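SnoaL-like domain-containing protein (Burkholderia thailandensis E264, PDB 3EC9) is of unknown function but has the NTF2-like fold of the SnoaL-like family, whose cone-shaped pocket in relatives often holds small molecules. Local coordinates at residues 27-30 with 31-34; 57-60 with 61-65; 66-69 with 70-74. All blocks are in the same frame, centred on the assembly; numbering follows the deposited sequence.

Contact 1: 27-30 with 31-34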
ATOM      1  N   ARG B  27       5.285   8.791  19.428  1.00 17.80           N
ATOM      2  CA  ARG B  27       5.860   9.080  20.755  1.00 17.98           C
ATOM      3  C   ARG B  27       5.659   7.908  21.731  1.00 21.35           C
ATOM      4  O   ARG B  27       6.001   8.006  22.904  1.00 21.39           O
ATOM      5  CB  ARG B  27       5.332  10.426  21.288  1.00 22.22           C
ATOM      6  CG  ARG B  27       3.903  10.402  21.626  1.00 18.93           C
ATOM      7  CD  ARG B  27       3.328  11.748  22.064  1.00 14.86           C
ATOM      8  NE  ARG B  27       2.023  11.435  22.641  1.00 13.88           N
ATOM      9  CZ  ARG B  27       0.837  11.699  22.105  1.00 14.91           C
ATOM     10  NH1 ARG B  27       0.714  12.389  20.980  1.00 15.34           N
ATOM     11  NH2 ARG B  27      -0.243  11.264  22.735  1.00 15.22           N
ATOM     12  N   HIS B  28       5.161   6.788  21.217  1.00 16.93           N
ATOM     13  CA  HIS B  28       4.959   5.559  21.939  1.00 21.42           C
ATOM     14  C   HIS B  28       4.060   5.703  23.152  1.00 20.48           C
ATOM     15  O   HIS B  28       4.372   5.233  24.247  1.00 20.75           O
ATOM     16  CB  HIS B  28       6.299   4.915  22.272  1.00 22.29           C
ATOM     17  CG  HIS B  28       7.111   4.618  21.051  1.00 29.38           C
ATOM     18  ND1 HIS B  28       6.947   3.465  20.314  1.00 40.39           N
ATOM     19  CD2 HIS B  28       8.041   5.357  20.401  1.00 36.89           C
ATOM     20  CE1 HIS B  28       7.770   3.493  19.280  1.00 39.41           C
ATOM     21  NE2 HIS B  28       8.443   4.631  19.309  1.00 39.04           N
ATOM     22  N   ASP B  29       2.894   6.295  22.900  1.00 17.19           N
ATOM     23  CA  ASP B  29       1.837   6.429  23.877  1.00 16.65           C
ATOM     24  C   ASP B  29       0.699   5.477  23.540  1.00 19.53           C
ATOM     25  O   ASP B  29      -0.261   5.869  22.888  1.00 16.32           O
ATOM     26  CB  ASP B  29       1.369   7.883  23.823  1.00 13.54           C
ATOM     27  CG  ASP B  29       0.262   8.190  24.793  1.00 15.93           C
ATOM     28  OD1 ASP B  29      -0.195   7.277  25.515  1.00 18.64           O
ATOM     29  OD2 ASP B  29      -0.153   9.371  24.822  1.00 13.43           O
ATOM     30  N   PRO B  30       0.784   4.209  23.967  1.00 19.45           N
ATOM     31  CA  PRO B  30      -0.238   3.237  23.544  1.00 19.73           C
ATOM     32  C   PRO B  30      -1.648   3.542  23.989  1.00 18.54           C
ATOM     33  O   PRO B  30      -2.571   3.181  23.264  1.00 19.07           O
ATOM     34  CB  PRO B  30       0.226   1.920  24.179  1.00 22.15           C
ATOM     35  CG  PRO B  30       1.158   2.310  25.237  1.00 23.78           C
ATOM     36  CD  PRO B  30       1.790   3.600  24.859  1.00 20.05           C
ATOM     37  N   ALA B  31      -1.847   4.198  25.132  1.00 18.12           N
ATOM     38  CA  ALA B  31      -3.187   4.594  25.546  1.00 16.76           C
ATOM     39  C   ALA B  31      -3.800   5.533  24.523  1.00 16.73           C
ATOM     40  O   ALA B  31      -4.925   5.318  24.061  1.00 16.14           O
ATOM     41  CB  ALA B  31      -3.173   5.273  26.924  1.00 20.37           C
ATOM     42  N   ALA B  32      -3.054   6.558  24.129  1.00 13.89           N
ATOM     43  CA  ALA B  32      -3.553   7.489  23.093  1.00 13.16           C
ATOM     44  C   ALA B  32      -3.648   6.815  21.711  1.00 14.28           C
ATOM     45  O   ALA B  32      -4.596   7.066  20.969  1.00 12.73           O
ATOM     46  CB  ALA B  32      -2.675   8.770  23.013  1.00 13.07           C
HETATM   47  N   MSE B  33      -2.681   5.973  21.359  0.50 16.18           N
HETATM   48  CA  MSE B  33      -2.760   5.238  20.087  0.50 18.20           C
HETATM   49  C   MSE B  33      -4.087   4.538  19.913  0.50 15.15           C
HETATM   50  O   MSE B  33      -4.676   4.585  18.829  0.50 15.10           O
HETATM   51  CB  MSE B  33      -1.705   4.158  20.016  0.50 18.55           C
HETATM   52  CG  MSE B  33      -0.355   4.660  19.661  0.50 22.92           C
HETATM   53 SE   MSE B  33       0.761   3.088  19.543  0.37 29.73          SE
HETATM   54  CE  MSE B  33       2.416   3.905  20.082  0.50 21.40           C
HETATM   55  N   MSE B  34      -4.534   3.864  20.975  1.00 13.36           N
HETATM   56  CA  MSE B  34      -5.710   3.006  20.910  1.00 13.93           C
HETATM   57  C   MSE B  34      -7.025   3.674  21.354  1.00 13.33           C
HETATM   58  O   MSE B  34      -8.089   3.059  21.295  1.00 14.25           O
HETATM   59  CB  MSE B  34      -5.494   1.709  21.745  1.00 15.72           C
HETATM   60  CG  MSE B  34      -4.297   0.852  21.367  1.00 17.04           C
HETATM   61 SE   MSE B  34      -4.651  -0.142  19.696  0.75 14.74          SE
HETATM   62  CE  MSE B  34      -3.755   1.060  18.564  1.00 13.32           C
TER
HETATM   63  O   HOH W   1       0.048   5.073  27.350  1.00 30.74           O

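Contact 2: 57-60 with 61-65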
ATOM      1  N   SER B  57      -9.371  -6.396  18.369  1.00 13.64           N
ATOM      2  CA  SER B  57      -9.512  -5.584  19.574  1.00 12.97           C
ATOM      3  C   SER B  57      -8.241  -4.810  19.750  1.00 12.27           C
ATOM      4  O   SER B  57      -7.185  -5.211  19.227  1.00 13.20           O
ATOM      5  CB  SER B  57      -9.732  -6.442  20.853  1.00 15.09           C
ATOM      6  OG  SER B  57      -8.615  -7.285  21.144  1.00 17.11           O
ATOM      7  N   ALA B  58      -8.345  -3.716  20.492  1.00 14.57           N
ATOM      8  CA  ALA B  58      -7.158  -2.957  20.883  1.00 12.98           C
ATOM      9  C   ALA B  58      -6.118  -3.850  21.587  1.00 13.39           C
ATOM     10  O   ALA B  58      -4.928  -3.794  21.275  1.00 11.98           O
ATOM     11  CB  ALA B  58      -7.523  -1.751  21.777  1.00 13.20           C
ATOM     12  N   ASP B  59      -6.568  -4.728  22.498  1.00 14.92           N
ATOM     13  CA  ASP B  59      -5.657  -5.658  23.199  1.00 14.71           C
ATOM     14  C   ASP B  59      -4.867  -6.516  22.247  1.00 13.10           C
ATOM     15  O   ASP B  59      -3.656  -6.697  22.422  1.00 12.66           O
ATOM     16  CB  ASP B  59      -6.414  -6.584  24.185  1.00 17.28           C
ATOM     17  CG  ASP B  59      -5.512  -7.679  24.789  1.00 21.33           C
ATOM     18  OD1 ASP B  59      -4.556  -7.365  25.543  1.00 24.68           O
ATOM     19  OD2 ASP B  59      -5.760  -8.869  24.490  1.00 21.54           O
ATOM     20  N   GLU B  60      -5.554  -7.073  21.246  0.50 10.65           N
ATOM     21  CA  GLU B  60      -4.897  -7.896  20.232  0.50 11.90           C
ATOM     22  C   GLU B  60      -3.848  -7.112  19.478  0.50  9.93           C
ATOM     23  O   GLU B  60      -2.723  -7.580  19.253  0.50 10.67           O
ATOM     24  CB  GLU B  60      -5.916  -8.447  19.235  0.50 12.33           C
ATOM     25  CG  GLU B  60      -6.716  -9.624  19.766  0.50 13.80           C
ATOM     26  CD  GLU B  60      -7.815 -10.035  18.799  0.50 12.13           C
ATOM     27  OE1 GLU B  60      -7.542 -10.139  17.582  0.50 11.83           O
ATOM     28  OE2 GLU B  60      -8.955 -10.260  19.273  0.50 22.81           O
ATOM     29  N   ILE B  61      -4.224  -5.905  19.078  1.00 10.14           N
ATOM     30  CA  ILE B  61      -3.323  -5.080  18.281  1.00  9.81           C
ATOM     31  C   ILE B  61      -2.074  -4.764  19.092  1.00 12.05           C
ATOM     32  O   ILE B  61      -0.947  -4.871  18.613  1.00 11.57           O
ATOM     33  CB  ILE B  61      -4.037  -3.795  17.828  1.00 10.59           C
ATOM     34  CG1 ILE B  61      -5.192  -4.168  16.892  1.00 11.94           C
ATOM     35  CG2 ILE B  61      -3.043  -2.857  17.106  1.00 12.16           C
ATOM     36  CD1 ILE B  61      -6.334  -3.031  16.790  1.00 11.59           C
ATOM     37  N   VAL B  62      -2.257  -4.398  20.362  1.00 11.35           N
ATOM     38  CA  VAL B  62      -1.073  -4.025  21.170  1.00 12.52           C
ATOM     39  C   VAL B  62      -0.198  -5.252  21.363  1.00 12.27           C
ATOM     40  O   VAL B  62       1.005  -5.208  21.151  1.00 12.77           O
ATOM     41  CB  VAL B  62      -1.511  -3.434  22.534  1.00 13.48           C
ATOM     42  CG1 VAL B  62      -0.334  -3.316  23.469  1.00 15.96           C
ATOM     43  CG2 VAL B  62      -2.253  -2.094  22.339  1.00 15.17           C
ATOM     44  N   ARG B  63      -0.794  -6.362  21.767  1.00 10.52           N
ATOM     45  CA  ARG B  63       0.008  -7.569  22.046  1.00 12.13           C
ATOM     46  C   ARG B  63       0.615  -8.203  20.801  1.00 14.70           C
ATOM     47  O   ARG B  63       1.762  -8.566  20.798  1.00 15.67           O
ATOM     48  CB  ARG B  63      -0.814  -8.624  22.785  1.00 14.11           C
ATOM     49  CG  ARG B  63      -1.044  -8.353  24.284  1.00 15.08           C
ATOM     50  CD  ARG B  63      -1.686  -9.557  24.991  1.00 16.29           C
ATOM     51  NE  ARG B  63      -2.945  -9.868  24.353  1.00 15.25           N
ATOM     52  CZ  ARG B  63      -3.129 -10.770  23.394  1.00 18.36           C
ATOM     53  NH1 ARG B  63      -2.168 -11.644  23.018  1.00 18.59           N
ATOM     54  NH2 ARG B  63      -4.335 -10.824  22.831  1.00 21.33           N
ATOM     55  N   ASN B  64      -0.175  -8.391  19.756  1.00 13.44           N
ATOM     56  CA  ASN B  64       0.267  -9.206  18.611  1.00 11.62           C
ATOM     57  C   ASN B  64       0.914  -8.410  17.481  1.00 13.45           C
ATOM     58  O   ASN B  64       1.495  -8.986  16.557  1.00 15.73           O
ATOM     59  CB  ASN B  64      -0.893 -10.044  18.067  1.00 11.15           C
ATOM     60  CG  ASN B  64      -1.597 -10.899  19.157  1.00 11.17           C
ATOM     61  OD1 ASN B  64      -0.951 -11.388  20.112  1.00 16.87           O
ATOM     62  ND2 ASN B  64      -2.933 -11.084  19.013  1.00 15.65           N
ATOM     63  N   VAL B  65       0.801  -7.085  17.532  1.00 11.97           N
ATOM     64  CA  VAL B  65       1.458  -6.224  16.546  1.00  9.85           C
ATOM     65  C   VAL B  65       2.542  -5.380  17.222  1.00 11.51           C
ATOM     66  O   VAL B  65       3.712  -5.641  17.053  1.00 13.31           O
ATOM     67  CB  VAL B  65       0.463  -5.348  15.760  1.00 11.44           C
ATOM     68  CG1 VAL B  65       1.196  -4.521  14.654  1.00 13.25           C
ATOM     69  CG2 VAL B  65      -0.674  -6.199  15.164  1.00 11.25           C
TER

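Contact 3: 66-69 with 70-74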
ATOM      1  N   PHE B  66       2.152  -4.384  18.014  1.00 12.94           N
ATOM      2  CA  PHE B  66       3.140  -3.427  18.501  1.00 12.60           C
ATOM      3  C   PHE B  66       4.130  -4.027  19.479  1.00 13.22           C
ATOM      4  O   PHE B  66       5.300  -3.767  19.386  1.00 12.22           O
ATOM      5  CB  PHE B  66       2.446  -2.224  19.103  1.00 11.97           C
ATOM      6  CG  PHE B  66       1.760  -1.386  18.066  1.00 11.34           C
ATOM      7  CD1 PHE B  66       2.502  -0.504  17.283  1.00 17.70           C
ATOM      8  CD2 PHE B  66       0.399  -1.492  17.846  1.00 17.40           C
ATOM      9  CE1 PHE B  66       1.883   0.261  16.309  1.00 21.96           C
ATOM     10  CE2 PHE B  66      -0.222  -0.723  16.875  1.00 15.17           C
ATOM     11  CZ  PHE B  66       0.529   0.149  16.104  1.00 17.53           C
ATOM     12  N   ARG B  67       3.653  -4.838  20.419  1.00 11.69           N
ATOM     13  CA  ARG B  67       4.578  -5.491  21.361  1.00 11.82           C
ATOM     14  C   ARG B  67       5.598  -6.359  20.606  1.00 14.57           C
ATOM     15  O   ARG B  67       6.771  -6.346  20.915  1.00 13.26           O
ATOM     16  CB  ARG B  67       3.820  -6.320  22.395  1.00 14.32           C
ATOM     17  CG  ARG B  67       4.749  -7.151  23.297  1.00 15.88           C
ATOM     18  CD  ARG B  67       3.978  -7.984  24.328  1.00 15.68           C
ATOM     19  NE  ARG B  67       3.215  -9.035  23.654  1.00 14.85           N
ATOM     20  CZ  ARG B  67       2.593 -10.023  24.273  1.00 14.57           C
ATOM     21  NH1 ARG B  67       2.555 -10.066  25.579  1.00 18.73           N
ATOM     22  NH2 ARG B  67       1.949 -10.917  23.554  1.00 18.16           N
ATOM     23  N   ARG B  68       5.130  -7.150  19.631  1.00 14.53           N
ATOM     24  CA  ARG B  68       6.001  -8.044  18.880  1.00 15.92           C
ATOM     25  C   ARG B  68       7.039  -7.234  18.103  1.00 15.09           C
ATOM     26  O   ARG B  68       8.224  -7.625  18.041  1.00 17.25           O
ATOM     27  CB  ARG B  68       5.161  -8.939  17.956  1.00 16.49           C
ATOM     28  CG  ARG B  68       5.957  -9.874  17.190  1.00 19.86           C
ATOM     29  CD  ARG B  68       5.104 -10.854  16.374  1.00 12.98           C
ATOM     30  NE  ARG B  68       5.958 -11.516  15.396  1.00 16.94           N
ATOM     31  CZ  ARG B  68       5.539 -12.364  14.484  1.00 20.57           C
ATOM     32  NH1 ARG B  68       4.257 -12.676  14.409  1.00 14.39           N
ATOM     33  NH2 ARG B  68       6.417 -12.942  13.687  1.00 23.91           N
ATOM     34  N   LEU B  69       6.625  -6.108  17.531  1.00 13.26           N
ATOM     35  CA  LEU B  69       7.570  -5.259  16.810  1.00 16.60           C
ATOM     36  C   LEU B  69       8.704  -4.818  17.745  1.00 18.48           C
ATOM     37  O   LEU B  69       9.884  -4.868  17.345  1.00 18.45           O
ATOM     38  CB  LEU B  69       6.896  -4.050  16.119  1.00 18.43           C
ATOM     39  CG  LEU B  69       6.081  -4.318  14.842  1.00 15.64           C
ATOM     40  CD1 LEU B  69       5.272  -3.088  14.382  1.00 15.86           C
ATOM     41  CD2 LEU B  69       7.006  -4.841  13.763  1.00 20.29           C
ATOM     42  N   GLY B  70       8.343  -4.392  18.962  1.00 17.11           N
ATOM     43  CA  GLY B  70       9.320  -3.939  19.975  1.00 15.11           C
ATOM     44  C   GLY B  70      10.240  -5.039  20.400  1.00 14.72           C
ATOM     45  O   GLY B  70      11.432  -4.791  20.664  1.00 18.61           O
ATOM     46  N   GLU B  71       9.725  -6.256  20.471  1.00 14.45           N
ATOM     47  CA  GLU B  71      10.539  -7.403  20.899  1.00 12.82           C
ATOM     48  C   GLU B  71      11.513  -7.869  19.812  1.00 16.16           C
ATOM     49  O   GLU B  71      12.603  -8.361  20.128  1.00 16.65           O
ATOM     50  CB  GLU B  71       9.674  -8.587  21.303  1.00 15.75           C
ATOM     51  CG  GLU B  71       8.841  -8.282  22.538  1.00 16.86           C
ATOM     52  CD  GLU B  71       7.866  -9.368  22.898  1.00 14.71           C
ATOM     53  OE1 GLU B  71       7.408 -10.097  22.000  1.00 15.12           O
ATOM     54  OE2 GLU B  71       7.547  -9.442  24.110  1.00 17.85           O
ATOM     55  N   GLU B  72      11.117  -7.783  18.539  1.00 13.32           N
ATOM     56  CA  GLU B  72      11.864  -8.450  17.460  1.00 12.66           C
ATOM     57  C   GLU B  72      12.769  -7.504  16.653  1.00 12.60           C
ATOM     58  O   GLU B  72      13.639  -7.951  15.915  1.00 12.56           O
ATOM     59  CB  GLU B  72      10.884  -9.215  16.550  1.00 12.89           C
ATOM     60  CG  GLU B  72      10.199 -10.363  17.284  1.00 14.53           C
ATOM     61  CD  GLU B  72       9.265 -11.200  16.422  1.00 17.30           C
ATOM     62  OE1 GLU B  72       8.843 -10.741  15.326  1.00 16.29           O
ATOM     63  OE2 GLU B  72       9.007 -12.365  16.821  1.00 21.93           O
ATOM     64  N   TRP B  73      12.557  -6.207  16.824  1.00 12.62           N
ATOM     65  CA  TRP B  73      13.254  -5.136  16.081  1.00 13.81           C
ATOM     66  C   TRP B  73      13.782  -4.098  17.054  1.00 14.62           C
ATOM     67  O   TRP B  73      13.127  -3.792  18.078  1.00 14.83           O
ATOM     68  CB  TRP B  73      12.286  -4.428  15.123  1.00 11.26           C
ATOM     69  CG  TRP B  73      11.691  -5.317  14.124  1.00 12.62           C
ATOM     70  CD1 TRP B  73      10.571  -6.089  14.292  1.00 12.40           C
ATOM     71  CD2 TRP B  73      12.179  -5.610  12.823  1.00  9.63           C
ATOM     72  NE1 TRP B  73      10.313  -6.795  13.179  1.00 14.82           N
ATOM     73  CE2 TRP B  73      11.247  -6.510  12.225  1.00 10.17           C
ATOM     74  CE3 TRP B  73      13.263  -5.139  12.044  1.00 10.32           C
ATOM     75  CZ2 TRP B  73      11.397  -7.004  10.935  1.00 13.68           C
ATOM     76  CZ3 TRP B  73      13.406  -5.646  10.748  1.00 16.57           C
ATOM     77  CH2 TRP B  73      12.479  -6.566  10.214  1.00 13.01           C
ATOM     78  N   ASP B  74      14.975  -3.580  16.734  1.00 12.74           N
ATOM     79  CA  ASP B  74      15.543  -2.398  17.345  1.00 14.45           C
ATOM     80  C   ASP B  74      15.178  -1.172  16.506  1.00 12.30           C
ATOM     81  O   ASP B  74      15.427  -1.137  15.296  1.00 12.69           O
ATOM     82  CB  ASP B  74      17.060  -2.519  17.383  1.00 16.32           C
ATOM     83  CG  ASP B  74      17.723  -1.383  18.184  1.00 28.18           C
ATOM     84  OD1 ASP B  74      17.030  -0.699  18.978  1.00 42.94           O
ATOM     85  OD2 ASP B  74      18.957  -1.194  18.041  1.00 52.21           O
TER
HETATM   86  O   HOH W   2       9.798 -12.359  13.286  1.00 25.60           O

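Contact 1: 27-30 with 31-34
Asp29 caps the short helix that starts at Pro30, at the joint between two N-terminal helices of this NTF2-like fold. A Schellman motif closes the preceding helix 14-26, with His28 at positive phi as its C-prime residue, and Asp29 then serves as N-cap of the next. With CG trans to the backbone N (chi1 -180°), the Asp29 carboxylate reaches over the first helical turn: OD1 takes a weak but nearly straight bond from Ala32 N at 3.3 Å. Water 1 gives that oxygen a second donor and in turn accepts from Ala31 N, which lets one carboxylate oxygen serve two amide groups at the helix start, one of them through water. The other oxygen, Asp29 OD2, faces back along the chain and forms a salt bridge of 2.8 Å with Arg27 NH2. It lies in the guanidinium plane, while the nitrogen approaches it on the anti side of the carboxylate. Arg27 runs extended from CG to NE, which carries the guanidinium round to Asp29 and sets NH2 3.5 Å from Ala32 CB. Both charged groups thus border the same methyl, Asp29 OD2 lying 3.2 Å from Ala32 CB.

Backbone bonds complete the turn, Met33 N to Asp29 O at 2.9 Å and Met34 N to Pro30 O at 3.1 Å. The buried Met33 side chain, a selenomethionine modelled in two conformers, goes round the other side of the turn in the one described here. Extended beyond CG, it passes the Asp29 carbonyl and brings Met33 CE to 3.6 Å from His28 CA.

Contact 2: 57-60 with 61-65
Asp59 and Arg63, one helical turn apart, meet with carboxylate and guanidinium planes inclined at 39°, and the acid is met from above its plane. Arg63 presents its side-on edge, NE and NH2, with Asp59 OD2 close to the guanidinium plane. Seen from the acid, both nitrogens approach Asp59 OD2 from the same face of the carboxylate: Arg63 NH2 at 2.9 Å and Arg63 NE at 3.0 Å. A weak third bond links Arg63 NE to Asp59 OD1 at 3.2 Å, so the grip is shared unevenly and centres on one oxygen. The bend of Arg63 at chi3 (-58°) folds the guanidinium back toward the start of the helix and the Asp59 carboxylate.

The planes of Glu60 and Asn64 are similarly inclined, 40° apart between carboxylate and amide, yet here the root of Glu60 meets the amide end of Asn64: Glu60 CB lies 4.0 Å from Asn64 ND2. The acid end of Glu60 turns instead to the backbone before the helix, where OE1 accepts from Arg56 N.

At the beginning of the helix, Ser57 OG accepts from Glu60 N at 3.1 Å. Ile61 folds toward the same end, placing CG1 3.2 Å from Ser57 O, while its buried side chain also packs on Tyr55 of strand 53-55 and on Ile41 and Trp43 of strand 41-45. Together, the serine N-cap, the i to i+4 acid-base pair and the apolar flank laid on the sheet characterise the opening turns of an amphipathic helix, here helix 58-72 of the NTF2-like fold.

Contact 3: 66-69 with 70-74
Arg68 has CG trans to its backbone N (chi1 -179°) and stays extended to NE, whereas Glu72 has CG beside the backbone N; these opposed choices bring the two side chains together along the last turns of helix 58-72, which leads into strand 73-86 of the NTF2-like sheet. Arg68 NE donates to Glu72 OE1 at 3.0 Å, and the N-H...O angle of 174° makes the bond almost straight. The guanidinium and carboxylate planes are nearly perpendicular, 87° apart: OE1 lies at the guanidinium edge, but NE reaches it from above the carboxylate plane. Water 2 also donates to OE1, giving this oxygen a second donor.

Arg67 and Glu71 behave differently. They run side by side with their flat groups nearly parallel, yet Glu71 OE2 stands well out of the guanidinium plane, 4.4 Å from Arg67 NE. Any attraction is probably between the charges alone, since no N-H points at OE2, and NE instead donates to Arg63 O.

On the buried side, Trp73 leaves helical geometry and begins the strand, its ring edge turned to Leu69 O. The indole also packs edge-to-face with Tyr100 and Tyr76 at this helix-to-strand junction, beside Val134 and Ala137 of helix 131-137. Across that turn, Trp73 N makes a weak bond to Leu69 O, while the side chains meet at Leu69 CD2 and Trp73 CD1, 3.8 Å apart.

From the N terminus, contact 1 comes first, at the short joint that closes between helices 14-26 and 30-34. The chain then runs through strands 37-38, 41-45 and 53-55 before contact 2 opens helix 58-72 and contact 3 ends it at strand 73-86. All three are local and in series; none nests within or crosses another. Contacts 1 and 2 meet in space through Met34, whose CG lies 3.7 Å from Val62 CG2, joining helix 30-34 to helix 58-72. Contacts 2 and 3 continue along one helix, with a probable hydrogen bond from Arg67 N back to Val62 O, spanning the wider pi-type turn at 62-65.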